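Local coordinates for protein ribokinase (Giardia lamblia, PDB 6WHJ) that probably phosphorylates D-ribose at O-5 with ATP and a divalent cation, most likely magnesium, to give D-ribose 5-phosphate, at residues T6-I11 / P59-F64; G66-D71 / I90-G95; S189-F194 / P231-V236; G259-G264 / A315-T320. One frame throughout, in Å; residues are numbered along the deposited sequence.

Interaction 1. Residues T6-I11 / P59-F64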
# COMPACT_ATOMS: atom_id res chain seq x y z
N THR B 6 6.14 -22.33 31.20
CA THR B 6 6.74 -23.12 30.14
C THR B 6 5.91 -22.96 28.88
O THR B 6 4.68 -23.07 28.92
CB THR B 6 6.80 -24.60 30.54
OG1 THR B 6 7.41 -24.72 31.83
CG2 THR B 6 7.59 -25.42 29.53
N ALA B 7 6.57 -22.71 27.75
CA ALA B 7 5.85 -22.45 26.52
C ALA B 7 5.32 -23.76 25.97
O ALA B 7 6.07 -24.74 25.88
CB ALA B 7 6.74 -21.74 25.50
N LYS B 8 4.03 -23.80 25.64
CA LYS B 8 3.43 -25.00 25.07
C LYS B 8 3.04 -24.84 23.61
O LYS B 8 2.94 -25.85 22.91
CB LYS B 8 2.18 -25.40 25.87
CG LYS B 8 2.36 -25.56 27.38
CD LYS B 8 2.57 -27.01 27.78
CE LYS B 8 4.01 -27.46 27.58
NZ LYS B 8 4.13 -28.95 27.52
N ILE B 9 2.86 -23.61 23.13
CA ILE B 9 2.59 -23.33 21.73
C ILE B 9 3.70 -22.41 21.23
O ILE B 9 3.90 -21.32 21.77
CB ILE B 9 1.21 -22.67 21.52
CG1 ILE B 9 0.09 -23.56 22.07
CG2 ILE B 9 0.97 -22.37 20.03
CD1 ILE B 9 -1.25 -22.85 22.22
N VAL B 10 4.42 -22.86 20.21
CA VAL B 10 5.50 -22.09 19.59
C VAL B 10 5.05 -21.76 18.17
O VAL B 10 4.74 -22.67 17.39
CB VAL B 10 6.83 -22.87 19.61
CG1 VAL B 10 7.95 -22.08 18.96
CG2 VAL B 10 7.22 -23.27 21.02
N ILE B 11 5.00 -20.48 17.83
CA ILE B 11 4.60 -20.04 16.50
C ILE B 11 5.81 -19.42 15.83
O ILE B 11 6.34 -18.40 16.29
CB ILE B 11 3.42 -19.04 16.55
CG1 ILE B 11 2.23 -19.61 17.33
CG2 ILE B 11 2.99 -18.66 15.14
CD1 ILE B 11 2.19 -19.15 18.76
N PRO B 59 -1.42 -16.26 29.25
CA PRO B 59 -0.78 -16.03 27.94
C PRO B 59 0.64 -16.55 27.84
O PRO B 59 1.11 -16.79 26.71
CB PRO B 59 -0.83 -14.51 27.77
CG PRO B 59 -1.84 -14.03 28.76
CD PRO B 59 -1.92 -15.02 29.87
N SER B 60 1.33 -16.78 28.95
CA SER B 60 2.74 -17.17 28.88
C SER B 60 2.94 -18.56 28.26
O SER B 60 4.08 -18.96 28.06
CB SER B 60 3.38 -17.10 30.26
OG SER B 60 3.01 -18.21 31.05
N ARG B 61 1.86 -19.29 27.96
CA ARG B 61 1.98 -20.59 27.31
C ARG B 61 2.22 -20.48 25.81
O ARG B 61 2.60 -21.47 25.17
CB ARG B 61 0.71 -21.40 27.55
CG ARG B 61 0.19 -21.33 28.97
CD ARG B 61 -0.75 -22.48 29.26
NE ARG B 61 -0.01 -23.69 29.62
CZ ARG B 61 -0.58 -24.84 29.95
NH1 ARG B 61 -1.90 -24.95 29.99
NH2 ARG B 61 0.19 -25.88 30.26
N ALA B 62 1.99 -19.31 25.22
CA ALA B 62 2.32 -19.06 23.83
C ALA B 62 3.72 -18.48 23.72
O ALA B 62 4.23 -17.85 24.65
CB ALA B 62 1.30 -18.12 23.20
N PHE B 63 4.33 -18.68 22.56
CA PHE B 63 5.70 -18.21 22.33
C PHE B 63 5.81 -17.87 20.85
O PHE B 63 5.56 -18.73 20.00
CB PHE B 63 6.72 -19.28 22.74
CG PHE B 63 8.15 -18.80 22.78
CD1 PHE B 63 8.59 -17.97 23.80
CD2 PHE B 63 9.07 -19.20 21.83
CE1 PHE B 63 9.90 -17.53 23.85
CE2 PHE B 63 10.38 -18.76 21.87
CZ PHE B 63 10.80 -17.93 22.88
N PHE B 64 6.14 -16.62 20.54
CA PHE B 64 6.24 -16.19 19.15
C PHE B 64 7.71 -16.11 18.75
O PHE B 64 8.54 -15.57 19.49
CB PHE B 64 5.54 -14.85 18.92
CG PHE B 64 5.70 -14.31 17.51
CD1 PHE B 64 5.33 -15.09 16.42
CD2 PHE B 64 6.19 -13.03 17.29
CE1 PHE B 64 5.48 -14.61 15.13
CE2 PHE B 64 6.33 -12.54 15.99
CZ PHE B 64 5.97 -13.33 14.91
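Lys-8 and Arg-61 each place CG anti to their own carbonyl carbon (chi1 -53° and -43°), and their long chains then cross. The arginine bends at chi3 and the lysine at chi2 and chi3. Lys-8 CD comes 3.6 Å from Arg-61 NH2, an aliphatic contact on the guanidinium. The charged ends part: Lys-8 NZ bonds to Lys-137 O, and Arg-61 NH2 forms a salt bridge with Glu-289. Phe-63 has CG anti to its backbone N (chi1 -169°), which puts its ring where Val-10 meets the edge. Val-10 CG1 lies there, 4.2 Å from Phe-63 CD2. Phe-63 CB packs on Ala-7 CB at 3.7 Å.

The backbones run parallel from Ile-9 and Ala-62 onward. Arg-61 O takes two N-H groups, from Lys-8 N at 2.8 Å and from Ile-9 N at 3.0 Å. Ile-11 N gives a nearly straight bond to Phe-63 O (2.8 Å). Phe-63 N to Ile-9 O is weak.

The pairing joins strands 9-12 and 62-69 in the central sheet of this PfkB-family kinase. Strand 140-143 continues the sheet beyond strand 9-12. On one face, Ala-7 and Val-10 meet helix 131-135. On the other, Ile-11, Ala-62 and Phe-64 pack on helix 44-55, and Ile-9 packs on helix 272-287.

Interaction 2. Residues G66-D71 / I90-G95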
# COMPACT_ATOMS: atom_id res chain seq x y z
N GLY B 66 9.98 -14.79 15.58
CA GLY B 66 9.96 -14.00 14.36
C GLY B 66 11.08 -12.99 14.35
O GLY B 66 11.77 -12.78 15.35
N ALA B 67 11.26 -12.34 13.19
CA ALA B 67 12.31 -11.36 12.99
C ALA B 67 11.72 -10.07 12.41
O ALA B 67 10.88 -10.11 11.52
CB ALA B 67 13.41 -11.88 12.07
N VAL B 68 12.16 -8.94 12.97
CA VAL B 68 11.75 -7.60 12.55
C VAL B 68 13.00 -6.74 12.43
O VAL B 68 14.09 -7.11 12.88
CB VAL B 68 10.75 -6.96 13.53
CG1 VAL B 68 9.49 -7.83 13.66
CG2 VAL B 68 11.41 -6.72 14.90
N GLY B 69 12.84 -5.57 11.82
CA GLY B 69 13.96 -4.69 11.59
C GLY B 69 14.32 -3.87 12.82
O GLY B 69 13.62 -3.87 13.83
N LYS B 70 15.47 -3.21 12.74
CA LYS B 70 15.88 -2.26 13.78
C LYS B 70 15.34 -0.89 13.40
O LYS B 70 16.08 0.05 13.12
CB LYS B 70 17.39 -2.27 13.96
CG LYS B 70 17.87 -3.50 14.69
CD LYS B 70 19.38 -3.59 14.76
CE LYS B 70 19.81 -4.81 15.58
NZ LYS B 70 21.27 -4.86 15.79
N ASP B 71 14.02 -0.78 13.44
CA ASP B 71 13.29 0.41 13.04
C ASP B 71 12.13 0.61 14.00
O ASP B 71 11.99 -0.12 14.99
CB ASP B 71 12.78 0.32 11.60
CG ASP B 71 12.12 -1.04 11.28
OD1 ASP B 71 11.33 -1.56 12.10
OD2 ASP B 71 12.38 -1.56 10.18
N ILE B 90 11.51 -12.42 19.46
CA ILE B 90 11.54 -11.57 18.27
C ILE B 90 12.93 -10.96 18.14
O ILE B 90 13.35 -10.13 18.97
CB ILE B 90 10.46 -10.48 18.31
CG1 ILE B 90 9.07 -11.09 18.46
CG2 ILE B 90 10.55 -9.64 17.07
CD1 ILE B 90 7.98 -10.08 18.73
N LYS B 91 13.68 -11.41 17.15
CA LYS B 91 15.02 -10.90 16.89
C LYS B 91 14.94 -9.66 16.00
O LYS B 91 14.29 -9.69 14.95
CB LYS B 91 15.85 -11.99 16.24
CG LYS B 91 16.14 -13.21 17.14
CD LYS B 91 16.62 -12.86 18.56
CE LYS B 91 16.66 -14.13 19.42
NZ LYS B 91 16.98 -13.94 20.87
N GLN B 92 15.62 -8.59 16.39
CA GLN B 92 15.68 -7.39 15.56
C GLN B 92 16.96 -7.42 14.72
O GLN B 92 18.06 -7.51 15.28
CB GLN B 92 15.61 -6.13 16.41
CG GLN B 92 14.20 -5.84 16.88
CD GLN B 92 14.03 -4.49 17.54
OE1 GLN B 92 14.37 -4.30 18.72
NE2 GLN B 92 13.50 -3.53 16.78
N VAL B 93 16.82 -7.33 13.40
CA VAL B 93 17.94 -7.46 12.46
C VAL B 93 18.09 -6.17 11.66
O VAL B 93 17.13 -5.41 11.47
CB VAL B 93 17.76 -8.66 11.49
CG1 VAL B 93 17.59 -9.95 12.27
CG2 VAL B 93 16.58 -8.44 10.58
N SER B 94 19.31 -5.91 11.19
CA SER B 94 19.61 -4.70 10.43
C SER B 94 19.61 -4.93 8.93
O SER B 94 19.77 -3.97 8.17
CB SER B 94 20.95 -4.10 10.85
OG SER B 94 21.97 -5.09 10.84
N GLY B 95 19.47 -6.18 8.48
CA GLY B 95 19.58 -6.46 7.06
C GLY B 95 18.43 -5.86 6.27
O GLY B 95 18.63 -5.32 5.18
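Val-68 meets Gln-92 and Ile-90 across the parallel strands of a beta-alpha-beta unit: strand 62-69, helix 72-84 and strand 91-93. Val-68 has CG1 anti to the carbonyl carbon (chi1 -59°), which puts CG2 between the backbone N and the carbonyl carbon. From there Val-68 CG2 touches Gln-92 CG at 3.5 Å and Ile-90 CG2 at 3.7 Å. The helix covers this face, with Ile-77 on Val-68 and Leu-78 on both Ile-90 and Gln-92.

Gln-92 is extended beyond CG (chi2 -171°) and reaches past the valine to the end of the neighbouring strand. Its NE2 bonds to Gly-69 O and Asp-75 OD1, and the amide ties the strand end to the connecting helix. Lys-70 is extended too and crosses the Gln-92 side chain, with Lys-70 CG 3.9 Å from Gln-92 CB.

The backbones are linked by Lys-91 N to Gly-66 O, Val-68 N to Lys-91 O and Val-93 N to Val-68 O. Past the strand, Asp-71 N-caps the helix through OD1 to Gly-74 N; OD1 also bonds to Thr-98 OG1. Gln-92 NE2 donates to Gly-69 O at 3.0 Å, in the plane of that carbonyl but 18° out of the glutamine amide plane.

Interaction 3. Residues S189-F194 / P231-V236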
# COMPACT_ATOMS: atom_id res chain seq x y z
N SER B 189 5.92 -33.59 5.15
CA SER B 189 6.50 -34.84 5.64
C SER B 189 6.72 -34.84 7.15
O SER B 189 6.85 -35.91 7.74
CB SER B 189 7.81 -35.13 4.94
OG SER B 189 8.71 -34.05 5.12
N ILE B 190 6.75 -33.67 7.78
CA ILE B 190 6.80 -33.60 9.24
C ILE B 190 5.58 -32.92 9.81
O ILE B 190 5.48 -32.77 11.03
CB ILE B 190 8.08 -32.90 9.75
CG1 ILE B 190 8.04 -31.42 9.37
CG2 ILE B 190 9.35 -33.61 9.20
CD1 ILE B 190 8.87 -30.55 10.27
N THR B 191 4.64 -32.52 8.96
CA THR B 191 3.39 -31.95 9.43
C THR B 191 2.54 -33.04 10.07
O THR B 191 2.40 -34.14 9.53
CB THR B 191 2.62 -31.31 8.27
OG1 THR B 191 3.36 -30.18 7.78
CG2 THR B 191 1.23 -30.86 8.73
N ASP B 192 1.97 -32.72 11.22
CA ASP B 192 1.04 -33.63 11.87
C ASP B 192 -0.40 -33.28 11.55
O ASP B 192 -1.22 -34.17 11.33
CB ASP B 192 1.27 -33.62 13.38
CG ASP B 192 2.67 -34.08 13.75
OD1 ASP B 192 3.50 -33.25 14.19
OD2 ASP B 192 2.95 -35.28 13.58
N ILE B 193 -0.73 -31.98 11.54
CA ILE B 193 -2.07 -31.48 11.26
C ILE B 193 -1.97 -30.36 10.22
O ILE B 193 -1.34 -29.33 10.48
CB ILE B 193 -2.77 -30.97 12.52
CG1 ILE B 193 -2.89 -32.11 13.55
CG2 ILE B 193 -4.13 -30.34 12.17
CD1 ILE B 193 -3.32 -31.66 14.92
N PHE B 194 -2.61 -30.56 9.07
CA PHE B 194 -2.55 -29.64 7.95
C PHE B 194 -3.87 -28.88 7.87
O PHE B 194 -4.95 -29.50 7.94
CB PHE B 194 -2.28 -30.43 6.66
CG PHE B 194 -1.94 -29.59 5.46
CD1 PHE B 194 -0.92 -28.65 5.50
CD2 PHE B 194 -2.61 -29.78 4.27
CE1 PHE B 194 -0.59 -27.90 4.40
CE2 PHE B 194 -2.29 -29.02 3.15
CZ PHE B 194 -1.28 -28.08 3.22
N PRO B 231 5.10 -39.37 6.28
CA PRO B 231 4.93 -40.37 7.34
C PRO B 231 4.24 -39.84 8.57
O PRO B 231 3.82 -40.65 9.42
CB PRO B 231 6.38 -40.79 7.66
CG PRO B 231 7.20 -39.59 7.29
CD PRO B 231 6.51 -38.95 6.11
N SER B 232 4.13 -38.52 8.74
CA SER B 232 3.58 -37.95 9.96
C SER B 232 2.14 -37.46 9.85
O SER B 232 1.47 -37.37 10.89
CB SER B 232 4.45 -36.79 10.45
OG SER B 232 4.56 -35.77 9.47
N LEU B 233 1.65 -37.11 8.66
CA LEU B 233 0.36 -36.43 8.56
C LEU B 233 -0.77 -37.31 9.07
O LEU B 233 -0.97 -38.43 8.60
CB LEU B 233 0.07 -36.00 7.12
CG LEU B 233 -1.24 -35.22 6.88
CD1 LEU B 233 -1.31 -33.92 7.66
CD2 LEU B 233 -1.45 -34.95 5.40
N LYS B 234 -1.53 -36.78 10.03
CA LYS B 234 -2.60 -37.52 10.68
C LYS B 234 -3.98 -36.95 10.42
O LYS B 234 -4.95 -37.71 10.39
CB LYS B 234 -2.36 -37.56 12.20
CG LYS B 234 -1.13 -38.34 12.60
CD LYS B 234 -0.63 -37.91 13.98
CE LYS B 234 0.74 -38.52 14.25
NZ LYS B 234 1.81 -37.73 13.58
N PHE B 235 -4.10 -35.64 10.24
CA PHE B 235 -5.38 -34.99 10.02
C PHE B 235 -5.19 -33.82 9.08
O PHE B 235 -4.19 -33.09 9.17
CB PHE B 235 -6.00 -34.49 11.33
CG PHE B 235 -6.32 -35.59 12.29
CD1 PHE B 235 -5.47 -35.88 13.34
CD2 PHE B 235 -7.48 -36.34 12.14
CE1 PHE B 235 -5.76 -36.89 14.22
CE2 PHE B 235 -7.78 -37.35 13.02
CZ PHE B 235 -6.91 -37.63 14.06
N VAL B 236 -6.16 -33.62 8.20
CA VAL B 236 -6.29 -32.41 7.41
C VAL B 236 -7.54 -31.71 7.91
O VAL B 236 -8.63 -32.28 7.88
CB VAL B 236 -6.39 -32.70 5.91
CG1 VAL B 236 -6.54 -31.40 5.13
CG2 VAL B 236 -5.19 -33.49 5.44
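Asp-192 and Lys-234 lie side by side, pointing the same way, and their charged ends meet in a salt bridge. Lys-234 NZ approaches Asp-192 OD2 at 2.7 Å, on the anti side of the carboxylate and 18° out of its plane. A bend at chi4 (80°) turns the ammonium back over its own segment. Lys-234 NZ also donates to Ser-232 O at 2.7 Å, in the carbonyl plane and on a lone pair. Asp-192 OD1 has other partners, Phe-171 N and Lys-163 NZ. The carboxylate is thus gripped by two lysines and a backbone N-H, which would probably favour its charged form.

Ser-232 points toward the other segment. Ser-232 OG donates to Thr-191 O at 2.7 Å, from well above the plane of that carbonyl. Thr-191 and Leu-233 run alongside each other in the same direction, with Thr-191 CG2 4.1 Å from Leu-233 CD1. The same Leu-233 CD1 rests on Phe-194 CB at 3.8 Å. Val-236 CG1 comes obliquely to the Phe-194 ring.

Backbone bonds start with Lys-234 N to Asp-192 O, and Phe-194 N to Phe-235 O follows at 3.0 Å. They pair parallel strands 193-194 and 235-239 of the large sheet of this PfkB-family kinase.

Strand 170-173 flanks strand 193-194 on its other side, and strand 245-249 flanks 235-239. Ile-193 and Phe-235 face helix 301-318. Ile-190, just before the paired residues, packs on helix 149-165.

Interaction 4. Residues G259-G264 / A315-T320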
# COMPACT_ATOMS: atom_id res chain seq x y z
N GLY B 259 -19.60 -27.09 12.12
CA GLY B 259 -20.26 -25.93 11.56
C GLY B 259 -19.77 -24.62 12.17
O GLY B 259 -19.13 -24.58 13.21
N ILE B 260 -20.09 -23.53 11.48
CA ILE B 260 -19.80 -22.21 12.03
C ILE B 260 -20.63 -22.00 13.29
O ILE B 260 -21.70 -22.61 13.47
CB ILE B 260 -20.07 -21.08 11.02
CG1 ILE B 260 -21.55 -21.01 10.67
CG2 ILE B 260 -19.21 -21.23 9.77
CD1 ILE B 260 -21.88 -19.89 9.70
N TYR B 261 -20.13 -21.16 14.17
CA TYR B 261 -20.90 -20.60 15.27
C TYR B 261 -21.19 -19.15 14.92
O TYR B 261 -20.27 -18.36 14.74
CB TYR B 261 -20.14 -20.70 16.59
CG TYR B 261 -20.67 -19.78 17.65
CD1 TYR B 261 -21.78 -20.13 18.41
CD2 TYR B 261 -20.06 -18.55 17.91
CE1 TYR B 261 -22.28 -19.29 19.39
CE2 TYR B 261 -20.55 -17.71 18.89
CZ TYR B 261 -21.66 -18.08 19.63
OH TYR B 261 -22.14 -17.24 20.60
N SER B 262 -22.47 -18.82 14.79
CA SER B 262 -22.85 -17.45 14.48
C SER B 262 -23.11 -16.71 15.78
O SER B 262 -24.01 -17.07 16.54
CB SER B 262 -24.09 -17.40 13.58
OG SER B 262 -24.44 -16.04 13.34
N HIS B 263 -22.32 -15.67 16.03
CA HIS B 263 -22.43 -14.88 17.24
C HIS B 263 -23.28 -13.63 17.06
O HIS B 263 -23.76 -13.07 18.06
CB HIS B 263 -21.03 -14.46 17.73
CG HIS B 263 -21.01 -13.88 19.10
ND1 HIS B 263 -21.32 -14.61 20.23
CD2 HIS B 263 -20.71 -12.63 19.54
CE1 HIS B 263 -21.21 -13.84 21.30
NE2 HIS B 263 -20.85 -12.63 20.90
N GLY B 264 -23.49 -13.20 15.83
CA GLY B 264 -24.19 -11.96 15.56
C GLY B 264 -23.81 -11.46 14.18
O GLY B 264 -23.18 -12.16 13.40
N ALA B 315 -13.84 -17.87 16.44
CA ALA B 315 -13.87 -17.18 15.15
C ALA B 315 -15.22 -16.54 14.90
O ALA B 315 -15.30 -15.43 14.34
CB ALA B 315 -13.52 -18.16 14.02
N GLY B 316 -16.30 -17.20 15.32
CA GLY B 316 -17.62 -16.62 15.16
C GLY B 316 -17.80 -15.34 15.96
O GLY B 316 -18.57 -14.46 15.56
N ILE B 317 -17.14 -15.24 17.11
CA ILE B 317 -17.18 -13.98 17.85
C ILE B 317 -16.35 -12.92 17.14
O ILE B 317 -16.78 -11.76 17.02
CB ILE B 317 -16.74 -14.20 19.31
CG1 ILE B 317 -17.73 -15.12 20.03
CG2 ILE B 317 -16.62 -12.86 20.04
CD1 ILE B 317 -17.27 -15.61 21.40
N SER B 318 -15.17 -13.29 16.63
CA SER B 318 -14.27 -12.32 16.01
C SER B 318 -14.90 -11.66 14.78
O SER B 318 -14.62 -10.48 14.51
CB SER B 318 -12.95 -13.00 15.62
OG SER B 318 -13.15 -13.96 14.60
N VAL B 319 -15.72 -12.39 14.02
CA VAL B 319 -16.34 -11.79 12.84
C VAL B 319 -17.43 -10.78 13.20
O VAL B 319 -17.87 -10.04 12.31
CB VAL B 319 -16.93 -12.84 11.88
CG1 VAL B 319 -15.82 -13.63 11.20
CG2 VAL B 319 -17.90 -13.76 12.60
N THR B 320 -17.87 -10.73 14.46
CA THR B 320 -18.81 -9.70 14.89
C THR B 320 -18.10 -8.42 15.33
O THR B 320 -18.77 -7.48 15.76
CB THR B 320 -19.70 -10.21 16.03
OG1 THR B 320 -18.94 -10.41 17.23
CG2 THR B 320 -20.37 -11.52 15.63
O HOH W 1 -20.72 -14.73 13.79
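His-263 lays its imidazole over Ile-317. The CG1 of Ile-317 sits under the middle of one ring face, 3.7 Å from the His-263 centroid and 14° off the ring normal, which makes a CH-pi contact. His-263 has CG anti to its backbone N (chi1 -169°), and its CB points toward helix 301-318. His-263 CB lies 3.3 Å from Gly-316 O. At the ring edge, Thr-320 OG1 lies near the plane, 3.7 Å from His-263 CD2.

Tyr-261 approaches the same isoleucine differently. Ile-317 CG1 is near the plane of the phenol ring, at its edge, 4.0 Å from Tyr-261 CE2. One methylene therefore meets a ring face and a ring edge. The hydroxyl OH of Tyr-261 is hydrogen-bonded to ND1 of His-263 at 2.8 Å, which couples the two rings. Helix 331-341 also borders the contact, with Ala-337 touching both Tyr-261 and Ile-317.

Gly-316 CA makes a CA-H...O contact with Tyr-261 O at 3.2 Å. Beyond the histidine, Thr-320 CG2 packs on the backbone of Gly-264. Thr-320 OG1 turns back to Ile-317 O, on a lone pair. Ser-318, one residue after Ile-317, is a predicted potassium ligand; its CB points away from this loop.

No direct hydrogen bond crosses between the segments. A water accepts from His-263 N and donates to Gly-316 O at 2.8 Å. Contact across the segments is mostly nonpolar, helped by the CA-H...O contact and this bridging water, while the direct hydrogen bonds stay within each segment. Such an attachment probably depends on shape more than on directional bonds.

How the interactions relate
Interactions 1, 2 and 3 all join neighbouring parallel strands of the large sheet, whereas interaction 4 sets a loop against the end of a helix. Interactions 1 and 2 share strand 62-69 and touch where Phe-64 packs on Ile-90. Interaction 3 lies further along the sheet, its centre about 31 Å from that of interaction 2. It is the most buried and has the one salt bridge formed between paired segments. Interactions 1 and 2 are partly buried. Interaction 2 holds the outermost strand by backbone bonds, with a glutamine amide added. Interaction 4, also partly buried, relies on ring contacts and a water. It lies across the chain's centre from interaction 2.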